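Local structure of putative epimerase (Burkholderia cenocepacia, 4LW8) at residues G141-A145 with G146-E150; A240-G244 with E245-V249. The protein is a putative NAD(P)-dependent epimerase of the epimerase/dehydratase family, probably acting on a nucleotide sugar in the synthesis of the lipopolysaccharide O-antigen. All coordinates share one frame; numbering follows the deposited sequence.

Contact 1. Residues G141-A145 with G146-E150; sequences GNSTA and GVLDE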
loop_
_atom_site.group_PDB
_atom_site.type_symbol
_atom_site.label_atom_id
_atom_site.label_comp_id
_atom_site.label_asym_id
_atom_site.label_seq_id
_atom_site.Cartn_x
_atom_site.Cartn_y
_atom_site.Cartn_z
ATOM N N GLY A 141 6.229 10.570 5.707
ATOM C CA GLY A 141 5.820 10.663 7.103
ATOM C C GLY A 141 6.685 11.626 7.896
ATOM O O GLY A 141 7.163 12.620 7.351
ATOM N N ASN A 142 6.882 11.335 9.182
ATOM C CA ASN A 142 7.663 12.202 10.069
ATOM C C ASN A 142 9.160 11.874 10.099
ATOM O O ASN A 142 9.706 11.531 11.157
ATOM C CB ASN A 142 7.107 12.125 11.496
ATOM N N SER A 143 9.829 12.002 8.953
ATOM C CA SER A 143 11.239 11.619 8.858
ATOM C C SER A 143 12.155 12.578 9.589
ATOM O O SER A 143 11.946 13.787 9.578
ATOM C CB SER A 143 11.698 11.527 7.405
ATOM O OG SER A 143 13.010 10.974 7.360
ATOM N N THR A 144 13.185 12.027 10.212
ATOM C CA THR A 144 14.160 12.830 10.938
ATOM C C THR A 144 15.342 13.206 10.060
ATOM O O THR A 144 16.328 13.755 10.544
ATOM C CB THR A 144 14.695 12.084 12.172
ATOM O OG1 THR A 144 15.246 10.828 11.751
ATOM C CG2 THR A 144 13.581 11.822 13.167
ATOM N N ALA A 145 15.251 12.896 8.773
ATOM C CA ALA A 145 16.402 13.037 7.885
ATOM C C ALA A 145 16.689 14.486 7.463
ATOM O O ALA A 145 17.646 14.730 6.720
ATOM C CB ALA A 145 16.217 12.157 6.655
ATOM N N GLY A 146 15.867 15.434 7.922
ATOM C CA GLY A 146 16.044 16.841 7.575
ATOM C C GLY A 146 15.669 17.201 6.139
ATOM O O GLY A 146 14.607 17.768 5.893
ATOM N N VAL A 147 16.551 16.884 5.191
ATOM C CA VAL A 147 16.302 17.110 3.765
ATOM C C VAL A 147 16.076 15.772 3.076
ATOM O O VAL A 147 16.979 14.940 3.042
ATOM C CB VAL A 147 17.483 17.829 3.074
ATOM C CG1 VAL A 147 17.212 18.001 1.577
ATOM C CG2 VAL A 147 17.766 19.173 3.732
ATOM N N LEU A 148 14.881 15.558 2.531
ATOM C CA LEU A 148 14.532 14.257 1.968
ATOM C C LEU A 148 14.715 14.174 0.444
ATOM O O LEU A 148 14.192 15.016 -0.296
ATOM C CB LEU A 148 13.083 13.911 2.316
ATOM C CG LEU A 148 12.655 14.173 3.761
ATOM C CD1 LEU A 148 11.278 13.587 4.041
ATOM C CD2 LEU A 148 13.669 13.643 4.736
ATOM N N ASP A 149 15.440 13.156 -0.024
ATOM C CA ASP A 149 15.450 12.850 -1.453
ATOM C C ASP A 149 14.633 11.579 -1.677
ATOM O O ASP A 149 14.063 11.040 -0.726
ATOM C CB ASP A 149 16.887 12.734 -2.008
ATOM C CG ASP A 149 17.677 11.578 -1.424
ATOM O OD1 ASP A 149 17.101 10.519 -1.093
ATOM O OD2 ASP A 149 18.910 11.737 -1.311
ATOM N N GLU A 150 14.571 11.098 -2.917
ATOM C CA GLU A 150 13.664 9.999 -3.261
ATOM C C GLU A 150 14.091 8.623 -2.729
ATOM O O GLU A 150 13.326 7.660 -2.824
ATOM C CB GLU A 150 13.484 9.920 -4.782
ATOM C CG GLU A 150 12.705 11.081 -5.378
ATOM C CD GLU A 150 13.549 12.311 -5.630
ATOM O OE1 GLU A 150 14.764 12.276 -5.347
ATOM O OE2 GLU A 150 12.988 13.327 -6.102
#
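Leu148 turns its isobutyl group back over Ser143 and Ala145, filling the inside of a bend that leads from an ST turn at Ser143 into the short strand 147-148. Ala145 and Leu148 make the apolar contact, and Ser143 lies against the same leucine methyls. The nearest approach is methyl to methyl, Ala145 CB to Leu148 CD2 at 3.5 Å. The same CD2 touches both side-chain atoms of Ser143, with Ser143 OG 3.8 Å from Leu148 CD2, while Leu148 CD1 reaches only Ser143 CB, at 4.0 Å. Leu148 is the buried member of the group; Tyr140 and Leu289 also touch its side chain. Ala145 is exposed and Ser143 partly exposed, and Thr144 and Val147 direct their side chains away from the bend.

Backbone polar contacts shape the turn. Val147 N gives a weak bond to Ala145 O, 2.9 Å long and bent to 125° at the hydrogen, which closes a classic gamma turn centred on Gly146, whose positive phi suits a residue without a side chain. From Gly146 on, the chain pairs with strand 288-291: Gly146 and Leu148 both bond to the backbone of Ser290, and strand 147-148 runs parallel to strand 288-291.

The side-chain hydrogen bond belongs to the ST turn itself. With chi1 at -172°, the hydroxyl of Ser143 swings beside its own carbonyl carbon and faces the chain ahead, where Ser143 OG accepts from Ala145 N over 3.3 Å at 154°.

Contact 2. Residues A240-G244 with E245-V249; sequences AAPAG and ETFNV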
loop_
_atom_site.group_PDB
_atom_site.type_symbol
_atom_site.label_atom_id
_atom_site.label_comp_id
_atom_site.label_asym_id
_atom_site.label_seq_id
_atom_site.Cartn_x
_atom_site.Cartn_y
_atom_site.Cartn_z
ATOM N N ALA A 240 9.242 15.591 -20.629
ATOM C CA ALA A 240 10.416 14.720 -20.596
ATOM C C ALA A 240 10.016 13.249 -20.540
ATOM O O ALA A 240 10.772 12.381 -20.971
ATOM C CB ALA A 240 11.308 15.074 -19.407
ATOM N N ALA A 241 8.817 12.978 -20.026
ATOM C CA ALA A 241 8.311 11.607 -19.880
ATOM C C ALA A 241 9.327 10.555 -19.374
ATOM O O ALA A 241 9.532 9.528 -20.030
ATOM C CB ALA A 241 7.736 11.147 -21.206
ATOM N N PRO A 242 9.957 10.787 -18.204
ATOM C CA PRO A 242 10.903 9.767 -17.722
ATOM C C PRO A 242 10.203 8.568 -17.071
ATOM O O PRO A 242 10.151 8.461 -15.847
ATOM C CB PRO A 242 11.742 10.528 -16.701
ATOM C CG PRO A 242 10.830 11.608 -16.213
ATOM C CD PRO A 242 9.897 11.958 -17.313
ATOM N N ALA A 243 9.719 7.657 -17.903
ATOM C CA ALA A 243 8.947 6.501 -17.473
ATOM C C ALA A 243 9.648 5.713 -16.367
ATOM O O ALA A 243 10.845 5.483 -16.441
ATOM C CB ALA A 243 8.672 5.593 -18.683
ATOM N N GLY A 244 8.901 5.325 -15.337
ATOM C CA GLY A 244 9.438 4.478 -14.284
ATOM C C GLY A 244 10.094 5.227 -13.140
ATOM O O GLY A 244 10.587 4.615 -12.189
ATOM N N GLU A 245 10.096 6.552 -13.219
ATOM C CA GLU A 245 10.831 7.373 -12.256
ATOM C C GLU A 245 9.912 8.175 -11.329
ATOM O O GLU A 245 8.863 8.665 -11.756
ATOM C CB GLU A 245 11.774 8.317 -13.013
ATOM C CG GLU A 245 12.858 7.583 -13.784
ATOM C CD GLU A 245 13.755 6.771 -12.855
ATOM O OE1 GLU A 245 14.141 7.319 -11.810
ATOM O OE2 GLU A 245 14.048 5.588 -13.148
ATOM N N THR A 246 10.329 8.309 -10.068
ATOM C CA THR A 246 9.598 9.060 -9.045
ATOM C C THR A 246 10.352 10.345 -8.700
ATOM O O THR A 246 11.572 10.326 -8.582
ATOM C CB THR A 246 9.402 8.212 -7.770
ATOM O OG1 THR A 246 8.576 7.082 -8.065
ATOM C CG2 THR A 246 8.769 9.023 -6.646
ATOM N N PHE A 247 9.636 11.458 -8.554
ATOM C CA PHE A 247 10.288 12.751 -8.317
ATOM C C PHE A 247 9.647 13.551 -7.186
ATOM O O PHE A 247 8.437 13.784 -7.201
ATOM C CB PHE A 247 10.253 13.622 -9.582
ATOM C CG PHE A 247 10.991 13.043 -10.759
ATOM C CD1 PHE A 247 10.355 12.196 -11.642
ATOM C CD2 PHE A 247 12.313 13.375 -10.993
ATOM C CE1 PHE A 247 11.036 11.666 -12.730
ATOM C CE2 PHE A 247 13.005 12.853 -12.075
ATOM C CZ PHE A 247 12.369 11.995 -12.944
ATOM N N ASN A 248 10.451 13.968 -6.215
ATOM C CA ASN A 248 10.036 15.038 -5.310
ATOM C C ASN A 248 9.729 16.300 -6.118
ATOM O O ASN A 248 10.455 16.632 -7.064
ATOM C CB ASN A 248 11.131 15.354 -4.286
ATOM C CG ASN A 248 11.312 14.261 -3.254
ATOM O OD1 ASN A 248 10.436 13.411 -3.061
ATOM N ND2 ASN A 248 12.456 14.278 -2.579
ATOM N N VAL A 249 8.666 17.003 -5.752
ATOM C CA VAL A 249 8.425 18.351 -6.273
ATOM C C VAL A 249 8.289 19.258 -5.054
ATOM O O VAL A 249 7.381 19.082 -4.241
ATOM C CB VAL A 249 7.174 18.419 -7.192
ATOM C CG1 VAL A 249 6.924 19.846 -7.682
ATOM C CG2 VAL A 249 7.358 17.483 -8.392
HETATM O O HOH W 1 12.860 3.916 -15.046
HETATM O O HOH W 2 8.594 5.446 -10.159
#
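Glu245 closes a type II beta turn that starts at Pro242: Glu245 N donates to Pro242 O over 3.2 Å, the donor tilted 16° from the carbonyl plane. Gly244 takes the third position of the turn with a positive phi of 88°, where a side chain would be jammed against the carbonyl O of Ala243. The glutamate chain bends at chi2 (-61°), bringing its carboxylate back alongside Gly244; a water donates both to Glu245 OE2, at 2.8 Å, and to Ala243 O. Its stronger partner is Lys295, in a salt bridge through OE1, and OE2 also bonds a buffer molecule, EPE.

Thr246 points away from the turn, yet a second water lies 2.7 Å from Thr246 OG1 and gives a weak bond to Gly244 O. Phe247 turns back toward the turn, and Pro242 CG meets the ring obliquely at its outer end, 3.5 Å from Phe247 CE1 and 3.6 Å from CZ. Leu237 and a cation-pi contact with Lys295 add to the surroundings of that ring. Farther on, Asn248 and Val249 continue the strand, which pairs in parallel with strand 180-189. A helix, a tight turn and a parallel strand in succession are characteristic of the alpha/beta Rossmann-like core of this family.

Following the chain from the N terminus, contact 1 comes first, closing the bend between strand 130-134 and the short strand 147-148. Contact 2 follows well after it and closes the turn from helix 227-240 into strand 246-249. The two are in series, neither nesting nor crossing, with centres about 19 Å apart. Both reach the same mixed sheet, contact 1 through strand 288-291 and contact 2 through strand 180-189. Their second segments meet: Glu150 OE2 lies 2.6 Å from Asn248 N, a probable hydrogen bond, and Glu150 CG packs against Thr246 O. The loop after strand 147-148 is thereby joined to strand 246-249.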